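Local coordinates for putative phosphonate binding protein for ABC transporter (Prochlorococcus marinus str. MIT 9301, PDB 5LQ5) that binds inorganic phosphite strongly, and methylphosphonate and phosphate only very weakly, probably as the periplasmic solute-binding component of an ABC transporter, at residues A[21-26]-A[242-247]; A[92-98]-A[194-200]; A[114-119]-A[145-149]. All coordinates share one frame; numbering follows the deposited sequence.

Contact 1: residues A[21-26]-A[242-247]; sequences KRFNLF and QILDMF
Arg-22 lies flat over Phe-247, its guanidinium plane turned only 11° from the ring, with CZ off-centre at 4.6 Å from the ring centroid. The methylene before it is better centred: Arg-22 CD sits over the middle of the Phe-247 face, 3.6 Å from the centroid, a CH-pi contact. The bend at chi3 (81°) swings the guanidinium off the line of the chain, and its NH1 reaches Met-246 O at 3.0 Å in a nearly straight bond. Phe-23 meets Phe-247 obliquely, CE1 to CZ 3.7 Å. One turn along, Ile-243 comes to the edge of the Phe-26 ring, CG2 to CD1 4.1 Å, and its CG1 packs on Leu-25 CB. Met-246 lays its methyl CE by Arg-22 CB and its sulfur near Lys-21 CD. All this sits in the lobe built on the six-stranded sheet, whose Trp-62 meets Phe-247 edge-to-face and Trp-208 stacks on Phe-26. Cutting Arg-22 back to an alanine is likely to cost Met-246 O this donor and Phe-247 the CD and guanidinium packing on its face. Arg-22 thus adds a stack and a hydrogen bond to an otherwise apolar packing of helix 16-34 on residues 242-247; the off-centre cation-pi contact probably stabilises it further, beside a long, weak ion pair to Asp-13.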
loop_
_atom_site.group_PDB
_atom_site.type_symbol
_atom_site.label_atom_id
_atom_site.label_comp_id
_atom_site.label_asym_id
_atom_site.label_seq_id
_atom_site.Cartn_x
_atom_site.Cartn_y
_atom_site.Cartn_z
ATOM N N LYS A 21 15.107 -0.373 4.241
ATOM C CA LYS A 21 15.299 -0.238 5.701
ATOM C C LYS A 21 14.257 -1.035 6.499
ATOM O O LYS A 21 14.610 -1.821 7.387
ATOM C CB LYS A 21 15.280 1.232 6.135
ATOM C CG LYS A 21 15.911 1.453 7.502
ATOM C CD LYS A 21 15.759 2.887 7.965
ATOM C CE LYS A 21 16.175 2.994 9.427
ATOM N NZ LYS A 21 15.971 4.353 9.988
ATOM N N ARG A 22 12.990 -0.832 6.146
ATOM C CA ARG A 22 11.838 -1.495 6.765
ATOM C C ARG A 22 11.933 -2.997 6.638
ATOM O O ARG A 22 11.842 -3.738 7.660
ATOM C CB ARG A 22 10.533 -1.026 6.107
ATOM C CG ARG A 22 9.295 -1.601 6.730
ATOM C CD ARG A 22 8.164 -0.653 6.591
ATOM N NE ARG A 22 7.557 -0.738 5.291
ATOM C CZ ARG A 22 6.541 0.023 4.911
ATOM N NH1 ARG A 22 6.066 0.963 5.722
ATOM N NH2 ARG A 22 6.004 -0.155 3.715
ATOM N N PHE A 23 12.034 -3.477 5.406
ATOM C CA PHE A 23 11.894 -4.924 5.180
ATOM C C PHE A 23 13.127 -5.734 5.528
ATOM O O PHE A 23 13.032 -6.890 5.936
ATOM C CB PHE A 23 11.320 -5.210 3.788
ATOM C CG PHE A 23 9.915 -4.742 3.673
ATOM C CD1 PHE A 23 8.886 -5.382 4.369
ATOM C CD2 PHE A 23 9.608 -3.606 2.932
ATOM C CE1 PHE A 23 7.612 -4.891 4.331
ATOM C CE2 PHE A 23 8.318 -3.133 2.866
ATOM C CZ PHE A 23 7.322 -3.768 3.572
ATOM N N ASN A 24 14.283 -5.096 5.486
ATOM C CA ASN A 24 15.495 -5.764 5.993
ATOM C C ASN A 24 15.427 -5.894 7.529
ATOM O O ASN A 24 15.793 -6.964 8.079
ATOM C CB ASN A 24 16.770 -5.032 5.571
ATOM C CG ASN A 24 17.101 -5.185 4.088
ATOM O OD1 ASN A 24 16.793 -6.188 3.439
ATOM N ND2 ASN A 24 17.802 -4.182 3.546
ATOM N N LEU A 25 14.979 -4.857 8.228
ATOM C CA LEU A 25 14.880 -4.946 9.713
ATOM C C LEU A 25 13.847 -5.994 10.152
ATOM O O LEU A 25 14.076 -6.811 11.045
ATOM C CB LEU A 25 14.508 -3.602 10.327
ATOM C CG LEU A 25 15.605 -2.552 10.399
ATOM C CD1 LEU A 25 15.008 -1.242 10.882
ATOM C CD2 LEU A 25 16.745 -2.999 11.318
ATOM N N PHE A 26 12.718 -5.999 9.451
ATOM C CA PHE A 26 11.647 -6.997 9.661
ATOM C C PHE A 26 12.179 -8.421 9.468
ATOM O O PHE A 26 11.976 -9.308 10.314
ATOM C CB PHE A 26 10.516 -6.717 8.659
ATOM C CG PHE A 26 9.337 -7.653 8.780
ATOM C CD1 PHE A 26 8.360 -7.461 9.748
ATOM C CD2 PHE A 26 9.207 -8.718 7.905
ATOM C CE1 PHE A 26 7.274 -8.325 9.854
ATOM C CE2 PHE A 26 8.141 -9.590 8.006
ATOM C CZ PHE A 26 7.162 -9.389 8.968
ATOM N N GLN A 242 11.548 -0.339 16.537
ATOM C CA GLN A 242 12.223 0.178 15.341
ATOM C C GLN A 242 11.483 -0.287 14.111
ATOM O O GLN A 242 11.321 0.479 13.157
ATOM C CB GLN A 242 13.648 -0.335 15.214
ATOM C CG GLN A 242 14.676 0.322 16.107
ATOM C CD GLN A 242 16.058 -0.272 15.894
ATOM O OE1 GLN A 242 16.274 -1.063 14.964
ATOM N NE2 GLN A 242 17.000 0.096 16.754
ATOM N N ILE A 243 11.060 -1.549 14.132
ATOM C CA ILE A 243 10.297 -2.125 12.994
ATOM C C ILE A 243 8.912 -1.492 12.938
ATOM O O ILE A 243 8.472 -0.999 11.893
ATOM C CB ILE A 243 10.183 -3.673 13.107
ATOM C CG1 ILE A 243 11.539 -4.328 12.860
ATOM C CG2 ILE A 243 9.191 -4.242 12.101
ATOM C CD1 ILE A 243 11.696 -5.697 13.519
ATOM N N LEU A 244 8.206 -1.553 14.057
ATOM C CA LEU A 244 6.820 -1.046 14.163
ATOM C C LEU A 244 6.695 0.432 13.785
ATOM O O LEU A 244 5.762 0.837 13.068
ATOM C CB LEU A 244 6.213 -1.316 15.550
ATOM C CG LEU A 244 5.879 -2.795 15.843
ATOM C CD1 LEU A 244 5.812 -3.067 17.327
ATOM C CD2 LEU A 244 4.578 -3.228 15.178
ATOM N N ASP A 245 7.666 1.224 14.217
ATOM C CA ASP A 245 7.697 2.666 13.858
ATOM C C ASP A 245 7.815 2.876 12.321
ATOM O O ASP A 245 7.237 3.808 11.757
ATOM C CB ASP A 245 8.851 3.395 14.546
ATOM C CG ASP A 245 8.626 3.624 16.048
ATOM O OD1 ASP A 245 7.492 3.420 16.574
ATOM O OD2 ASP A 245 9.616 4.038 16.698
ATOM N N MET A 246 8.543 1.981 11.659
ATOM C CA MET A 246 8.666 2.014 10.181
ATOM C C MET A 246 7.364 1.699 9.473
ATOM O O MET A 246 7.220 2.051 8.293
ATOM C CB MET A 246 9.726 1.041 9.667
ATOM C CG MET A 246 11.158 1.355 10.048
ATOM S SD MET A 246 11.904 2.751 9.216
ATOM C CE MET A 246 11.600 2.555 7.452
ATOM N N PHE A 247 6.461 1.004 10.175
ATOM C CA PHE A 247 5.091 0.696 9.674
ATOM C C PHE A 247 4.034 1.668 10.216
ATOM O O PHE A 247 2.845 1.507 9.958
ATOM C CB PHE A 247 4.676 -0.729 10.060
ATOM C CG PHE A 247 5.328 -1.801 9.258
ATOM C CD1 PHE A 247 4.734 -2.250 8.065
ATOM C CD2 PHE A 247 6.513 -2.359 9.646
ATOM C CE1 PHE A 247 5.335 -3.256 7.313
ATOM C CE2 PHE A 247 7.127 -3.350 8.905
ATOM C CZ PHE A 247 6.542 -3.797 7.718
#

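Contact 2: residues A[92-98]-A[194-200]; sequences SVFVVNK and LELFWIT
Strands 92-97 and 194-199 run antiparallel, with a classic beta bulge where Phe-197 and Trp-198 both stand opposite Phe-94, whose O therefore takes two backbone donors, Phe-197 N at 2.8 Å and Trp-198 N at 3.2 Å.

On one face of the sheet Phe-94 and Trp-198 lie side by side, pointing the same way, their planes at 47°. Phe-94 CD2 meets the edge of the indole at CE3, 3.7 Å away, and Thr-200 CG2 comes to the edge of the phenyl ring. Thr-200 also bonds to the main chain: chi1 of 73° places OG1 between its own backbone N and carbonyl carbon, turned to Ser-92 N, from which it accepts at 3.0 Å. Val-96 CG1 packs against Phe-197 CB at 3.9 Å. On the other face Leu-196 CD1 runs across Val-93 CG1 at 3.6 Å, with Ile-199 alongside, and Trp-180 of helix 177-186 covers Val-93, Val-95 and Leu-194. At the exposed end Lys-98 bends at chi3 and chi4 to bring NZ to Leu-194 O. The same Lys-98 NZ forms a salt bridge, 3.4 Å long, with OE2 of the poorly ordered Glu-195.

The chemistry is divided: main-chain bonds hold the edge strand 194-199 in the five-stranded sheet and apolar contacts pack on both faces, while the ion pair sits at the margin and is probably the more yielding element.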
loop_
_atom_site.group_PDB
_atom_site.type_symbol
_atom_site.label_atom_id
_atom_site.label_comp_id
_atom_site.label_asym_id
_atom_site.label_seq_id
_atom_site.Cartn_x
_atom_site.Cartn_y
_atom_site.Cartn_z
ATOM N N SER A 92 -7.229 7.814 1.978
ATOM C CA SER A 92 -6.401 8.539 1.041
ATOM C C SER A 92 -6.526 10.033 1.294
ATOM O O SER A 92 -7.491 10.524 1.903
ATOM C CB SER A 92 -6.821 8.272 -0.400
ATOM O OG SER A 92 -6.792 6.882 -0.728
ATOM N N VAL A 93 -5.562 10.745 0.741
ATOM C CA VAL A 93 -5.613 12.191 0.576
ATOM C C VAL A 93 -5.471 12.571 -0.884
ATOM O O VAL A 93 -4.758 11.923 -1.682
ATOM C CB VAL A 93 -4.543 12.934 1.403
ATOM C CG1 VAL A 93 -4.795 12.681 2.881
ATOM C CG2 VAL A 93 -3.104 12.549 1.009
ATOM N N PHE A 94 -6.231 13.587 -1.242
ATOM C CA PHE A 94 -6.012 14.349 -2.442
ATOM C C PHE A 94 -5.183 15.570 -2.082
ATOM O O PHE A 94 -5.497 16.272 -1.115
ATOM C CB PHE A 94 -7.322 14.776 -3.081
ATOM C CG PHE A 94 -8.083 13.648 -3.755
ATOM C CD1 PHE A 94 -8.112 13.522 -5.128
ATOM C CD2 PHE A 94 -8.788 12.730 -3.010
ATOM C CE1 PHE A 94 -8.847 12.513 -5.736
ATOM C CE2 PHE A 94 -9.514 11.693 -3.604
ATOM C CZ PHE A 94 -9.537 11.576 -4.974
ATOM N N VAL A 95 -4.143 15.826 -2.856
ATOM C CA VAL A 95 -3.262 16.968 -2.693
ATOM C C VAL A 95 -3.213 17.796 -3.963
ATOM O O VAL A 95 -3.370 17.253 -5.090
ATOM C CB VAL A 95 -1.852 16.584 -2.256
ATOM C CG1 VAL A 95 -1.866 15.846 -0.936
ATOM C CG2 VAL A 95 -1.111 15.797 -3.305
ATOM N N VAL A 96 -2.992 19.100 -3.783
ATOM C CA VAL A 96 -2.873 20.040 -4.886
ATOM C C VAL A 96 -1.644 20.908 -4.746
ATOM O O VAL A 96 -1.184 21.180 -3.636
ATOM C CB VAL A 96 -4.109 20.928 -5.067
ATOM C CG1 VAL A 96 -5.324 20.090 -5.465
ATOM C CG2 VAL A 96 -4.401 21.711 -3.787
ATOM N N ASN A 97 -1.112 21.326 -5.893
ATOM C CA ASN A 97 0.019 22.234 -5.949
ATOM C C ASN A 97 -0.518 23.616 -5.523
ATOM O O ASN A 97 -1.604 24.033 -5.930
ATOM C CB ASN A 97 0.603 22.298 -7.346
ATOM C CG ASN A 97 1.869 23.124 -7.418
ATOM O OD1 ASN A 97 1.823 24.338 -7.322
ATOM N ND2 ASN A 97 3.008 22.468 -7.575
ATOM N N LYS A 98 0.259 24.284 -4.664
ATOM C CA LYS A 98 -0.080 25.643 -4.171
ATOM C C LYS A 98 -0.315 26.683 -5.227
ATOM O O LYS A 98 -1.057 27.635 -5.012
ATOM C CB LYS A 98 1.059 26.177 -3.352
ATOM C CG LYS A 98 1.034 25.596 -1.976
ATOM C CD LYS A 98 2.139 26.188 -1.147
ATOM C CE LYS A 98 2.687 25.154 -0.208
ATOM N NZ LYS A 98 1.733 24.834 0.871
ATOM N N LEU A 194 3.005 21.800 -1.823
ATOM C CA LEU A 194 1.749 21.052 -1.692
ATOM C C LEU A 194 0.868 21.421 -0.543
ATOM O O LEU A 194 1.338 21.696 0.573
ATOM C CB LEU A 194 2.029 19.556 -1.500
ATOM C CG LEU A 194 2.701 18.881 -2.664
ATOM C CD1 LEU A 194 2.846 17.387 -2.402
ATOM C CD2 LEU A 194 1.917 19.134 -3.937
ATOM N N GLU A 195 -0.423 21.316 -0.823
ATOM C CA GLU A 195 -1.489 21.539 0.157
ATOM C C GLU A 195 -2.447 20.352 0.150
ATOM O O GLU A 195 -2.768 19.801 -0.909
ATOM C CB GLU A 195 -2.311 22.799 -0.174
ATOM C CG GLU A 195 -1.595 24.119 0.015
ATOM C CD GLU A 195 -1.656 24.669 1.442
ATOM O OE1 GLU A 195 -1.924 23.912 2.404
ATOM O OE2 GLU A 195 -1.438 25.888 1.602
ATOM N N LEU A 196 -2.912 19.977 1.329
ATOM C CA LEU A 196 -4.019 19.012 1.471
ATOM C C LEU A 196 -5.302 19.600 0.906
ATOM O O LEU A 196 -5.738 20.699 1.311
ATOM C CB LEU A 196 -4.220 18.568 2.928
ATOM C CG LEU A 196 -5.416 17.656 3.230
ATOM C CD1 LEU A 196 -5.149 16.262 2.656
ATOM C CD2 LEU A 196 -5.717 17.561 4.717
ATOM N N PHE A 197 -5.935 18.815 0.045
ATOM C CA PHE A 197 -7.192 19.177 -0.654
ATOM C C PHE A 197 -8.413 18.495 -0.075
ATOM O O PHE A 197 -9.435 19.147 0.171
ATOM C CB PHE A 197 -7.078 18.967 -2.177
ATOM C CG PHE A 197 -8.291 19.406 -2.970
ATOM C CD1 PHE A 197 -8.605 20.744 -3.122
ATOM C CD2 PHE A 197 -9.120 18.481 -3.582
ATOM C CE1 PHE A 197 -9.719 21.134 -3.841
ATOM C CE2 PHE A 197 -10.208 18.871 -4.331
ATOM C CZ PHE A 197 -10.533 20.225 -4.436
ATOM N N TRP A 198 -8.316 17.186 0.129
ATOM C CA TRP A 198 -9.425 16.380 0.662
ATOM C C TRP A 198 -8.926 15.089 1.296
ATOM O O TRP A 198 -7.969 14.490 0.805
ATOM C CB TRP A 198 -10.475 16.084 -0.413
ATOM C CG TRP A 198 -11.757 15.512 0.058
ATOM C CD1 TRP A 198 -12.627 16.099 0.941
ATOM C CD2 TRP A 198 -12.380 14.291 -0.354
ATOM N NE1 TRP A 198 -13.719 15.312 1.130
ATOM C CE2 TRP A 198 -13.604 14.193 0.349
ATOM C CE3 TRP A 198 -12.016 13.251 -1.228
ATOM C CZ2 TRP A 198 -14.471 13.112 0.197
ATOM C CZ3 TRP A 198 -12.897 12.177 -1.379
ATOM C CH2 TRP A 198 -14.093 12.109 -0.655
ATOM N N ILE A 199 -9.580 14.705 2.392
ATOM C CA ILE A 199 -9.396 13.402 3.041
ATOM C C ILE A 199 -10.627 12.537 2.732
ATOM O O ILE A 199 -11.761 12.946 2.922
ATOM C CB ILE A 199 -9.171 13.499 4.571
ATOM C CG1 ILE A 199 -7.951 14.359 4.899
ATOM C CG2 ILE A 199 -9.054 12.116 5.183
ATOM C CD1 ILE A 199 -7.918 14.814 6.362
ATOM N N THR A 200 -10.381 11.323 2.244
ATOM C CA THR A 200 -11.452 10.407 1.850
ATOM C C THR A 200 -12.125 9.671 3.012
ATOM O O THR A 200 -11.557 9.599 4.121
ATOM C CB THR A 200 -10.942 9.317 0.876
ATOM O OG1 THR A 200 -10.129 8.334 1.567
ATOM C CG2 THR A 200 -10.136 9.946 -0.312
#

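Contact 3: residues A[114-119]-A[145-149]; sequences LKNLRF and KHFKG
Phe-147 has its CG anti to the carbonyl carbon (chi1 -64°), which carries the ring to Phe-119 CB and Leu-114 O, and Phe-119, its CG anti to the backbone N (-176°), brings CB over the middle of that ring. The Phe-119 CB stands 3.5 Å from the Phe-147 centroid. The ring planes are 8° apart but slid, so the rings barely overlap and CB rather than the phenyl covers the centre; Phe-119 CG comes within 3.5 Å of Phe-147 CZ. Leu-114 O approaches the edge of the Phe-147 ring in its plane. Nearby, the extended Lys-115 runs alongside His-146 and sets CE over one imidazole face, 4.0 Å from its centroid, while His-146 ND1 is held by Glu-143 N.

Backbone bonds lock the loops together: Asn-116 N to His-146 O at 2.8 Å and Lys-148 N to Leu-117 O at 2.8 Å. Lys-148 curls at chi2 and chi3 until NZ reaches Asn-116 OD1, 3.0 Å away and above the amide carbonyl plane. One water bridges Phe-119 N and Lys-148 O.

Residues 114-117 make a type II beta turn that carries the chain into strand 119-121. This is loop packing at the outer end of one lobe of a periplasmic binding protein, where Phe-147 covers the start of an inner sheet strand.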
loop_
_atom_site.group_PDB
_atom_site.type_symbol
_atom_site.label_atom_id
_atom_site.label_comp_id
_atom_site.label_asym_id
_atom_site.label_seq_id
_atom_site.Cartn_x
_atom_site.Cartn_y
_atom_site.Cartn_z
ATOM N N LEU A 114 -11.418 19.441 -9.608
ATOM C CA LEU A 114 -10.228 18.836 -10.242
ATOM C C LEU A 114 -10.325 18.610 -11.737
ATOM O O LEU A 114 -9.345 18.239 -12.410
ATOM C CB LEU A 114 -9.829 17.564 -9.505
ATOM C CG LEU A 114 -9.539 17.760 -8.011
ATOM C CD1 LEU A 114 -9.196 16.434 -7.359
ATOM C CD2 LEU A 114 -8.422 18.765 -7.734
ATOM N N LYS A 115 -11.511 18.821 -12.278
ATOM C CA LYS A 115 -11.709 18.715 -13.726
ATOM C C LYS A 115 -10.811 19.726 -14.471
ATOM O O LYS A 115 -10.565 20.827 -13.980
ATOM C CB LYS A 115 -13.177 18.941 -14.082
ATOM C CG LYS A 115 -14.129 17.848 -13.628
ATOM C CD LYS A 115 -15.518 18.135 -14.195
ATOM C CE LYS A 115 -16.448 16.944 -14.166
ATOM N NZ LYS A 115 -17.591 17.215 -15.071
ATOM N N ASN A 116 -10.329 19.312 -15.647
ATOM C CA ASN A 116 -9.441 20.123 -16.504
ATOM C C ASN A 116 -8.104 20.480 -15.841
ATOM O O ASN A 116 -7.454 21.459 -16.208
ATOM C CB ASN A 116 -10.153 21.378 -17.050
ATOM C CG ASN A 116 -9.490 21.941 -18.332
ATOM O OD1 ASN A 116 -9.041 21.192 -19.240
ATOM N ND2 ASN A 116 -9.440 23.280 -18.419
ATOM N N LEU A 117 -7.701 19.679 -14.845
ATOM C CA LEU A 117 -6.364 19.789 -14.258
ATOM C C LEU A 117 -5.559 18.586 -14.696
ATOM O O LEU A 117 -6.119 17.556 -15.111
ATOM C CB LEU A 117 -6.410 19.854 -12.735
ATOM C CG LEU A 117 -7.098 21.077 -12.115
ATOM C CD1 LEU A 117 -7.024 20.978 -10.595
ATOM C CD2 LEU A 117 -6.460 22.371 -12.589
ATOM N N ARG A 118 -4.245 18.713 -14.587
ATOM C CA ARG A 118 -3.326 17.596 -14.793
ATOM C C ARG A 118 -3.284 16.774 -13.496
ATOM O O ARG A 118 -2.888 17.285 -12.438
ATOM C CB ARG A 118 -1.941 18.099 -15.170
ATOM C CG ARG A 118 -1.901 18.864 -16.485
ATOM C CD ARG A 118 -0.574 19.586 -16.667
ATOM N NE ARG A 118 -0.309 20.411 -15.494
ATOM C CZ ARG A 118 0.896 20.808 -15.108
ATOM N NH1 ARG A 118 1.944 20.482 -15.809
ATOM N NH2 ARG A 118 1.044 21.517 -14.014
ATOM N N PHE A 119 -3.749 15.532 -13.557
ATOM C CA PHE A 119 -3.979 14.709 -12.344
ATOM C C PHE A 119 -3.177 13.416 -12.458
ATOM O O PHE A 119 -3.141 12.781 -13.516
ATOM C CB PHE A 119 -5.472 14.373 -12.163
ATOM C CG PHE A 119 -5.763 13.637 -10.906
ATOM C CD1 PHE A 119 -6.029 14.329 -9.738
ATOM C CD2 PHE A 119 -5.661 12.263 -10.852
ATOM C CE1 PHE A 119 -6.247 13.662 -8.535
ATOM C CE2 PHE A 119 -5.889 11.582 -9.673
ATOM C CZ PHE A 119 -6.155 12.274 -8.509
ATOM N N LYS A 145 -11.418 10.895 -18.197
ATOM C CA LYS A 145 -11.526 11.699 -19.413
ATOM C C LYS A 145 -11.725 13.217 -19.181
ATOM O O LYS A 145 -11.540 14.009 -20.082
ATOM C CB LYS A 145 -12.651 11.177 -20.291
ATOM C CG LYS A 145 -14.029 11.397 -19.678
ATOM C CD LYS A 145 -15.095 10.883 -20.609
ATOM C CE LYS A 145 -16.447 11.249 -20.053
ATOM N NZ LYS A 145 -17.460 10.350 -20.675
ATOM N N HIS A 146 -12.095 13.595 -17.968
ATOM C CA HIS A 146 -12.290 15.016 -17.596
ATOM C C HIS A 146 -11.022 15.759 -17.226
ATOM O O HIS A 146 -11.035 16.969 -17.054
ATOM C CB HIS A 146 -13.273 15.144 -16.451
ATOM C CG HIS A 146 -14.651 14.671 -16.800
ATOM N ND1 HIS A 146 -15.419 13.919 -15.944
ATOM C CD2 HIS A 146 -15.392 14.827 -17.925
ATOM C CE1 HIS A 146 -16.582 13.647 -16.511
ATOM N NE2 HIS A 146 -16.586 14.176 -17.720
ATOM N N PHE A 147 -9.947 15.029 -17.018
ATOM C CA PHE A 147 -8.672 15.653 -16.722
ATOM C C PHE A 147 -8.042 16.247 -17.968
ATOM O O PHE A 147 -8.381 15.861 -19.092
ATOM C CB PHE A 147 -7.740 14.655 -16.041
ATOM C CG PHE A 147 -8.227 14.185 -14.671
ATOM C CD1 PHE A 147 -8.657 15.085 -13.703
ATOM C CD2 PHE A 147 -8.207 12.838 -14.343
ATOM C CE1 PHE A 147 -9.073 14.655 -12.459
ATOM C CE2 PHE A 147 -8.602 12.407 -13.095
ATOM C CZ PHE A 147 -9.040 13.311 -12.153
ATOM N N LYS A 148 -7.132 17.193 -17.735
ATOM C CA LYS A 148 -6.307 17.792 -18.795
ATOM C C LYS A 148 -5.623 16.639 -19.555
ATOM O O LYS A 148 -4.998 15.754 -18.949
ATOM C CB LYS A 148 -5.310 18.822 -18.191
ATOM C CG LYS A 148 -4.496 19.649 -19.184
ATOM C CD LYS A 148 -5.348 20.643 -19.948
ATOM C CE LYS A 148 -5.648 21.905 -19.168
ATOM N NZ LYS A 148 -6.552 22.795 -19.958
ATOM N N GLY A 149 -5.789 16.613 -20.876
ATOM C CA GLY A 149 -5.269 15.508 -21.706
ATOM C C GLY A 149 -6.140 14.257 -21.829
ATOM O O GLY A 149 -5.784 13.315 -22.530
HETATM O O HOH W 1 -4.126 14.670 -16.383
#

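From the N terminus, helix 16-34 supplies the first half of contact 1, whose partner, helix 238-246, follows only after more than two hundred residues; the loop it closes encloses both other contacts. Strand 92-97 then opens contact 2, closed by strand 194-199, and within that loop the 114-119 and 145-149 segments close the short loop of contact 3. The three are nested, and none cross. Contact 1 belongs to the lobe with the six-stranded sheet, contacts 2 and 3 to that with the five-stranded sheet. Contacts 1 and 2 are about 14 Å apart at their nearest atoms, whereas contacts 2 and 3 touch, Leu-114 and Phe-119 packing against Phe-94.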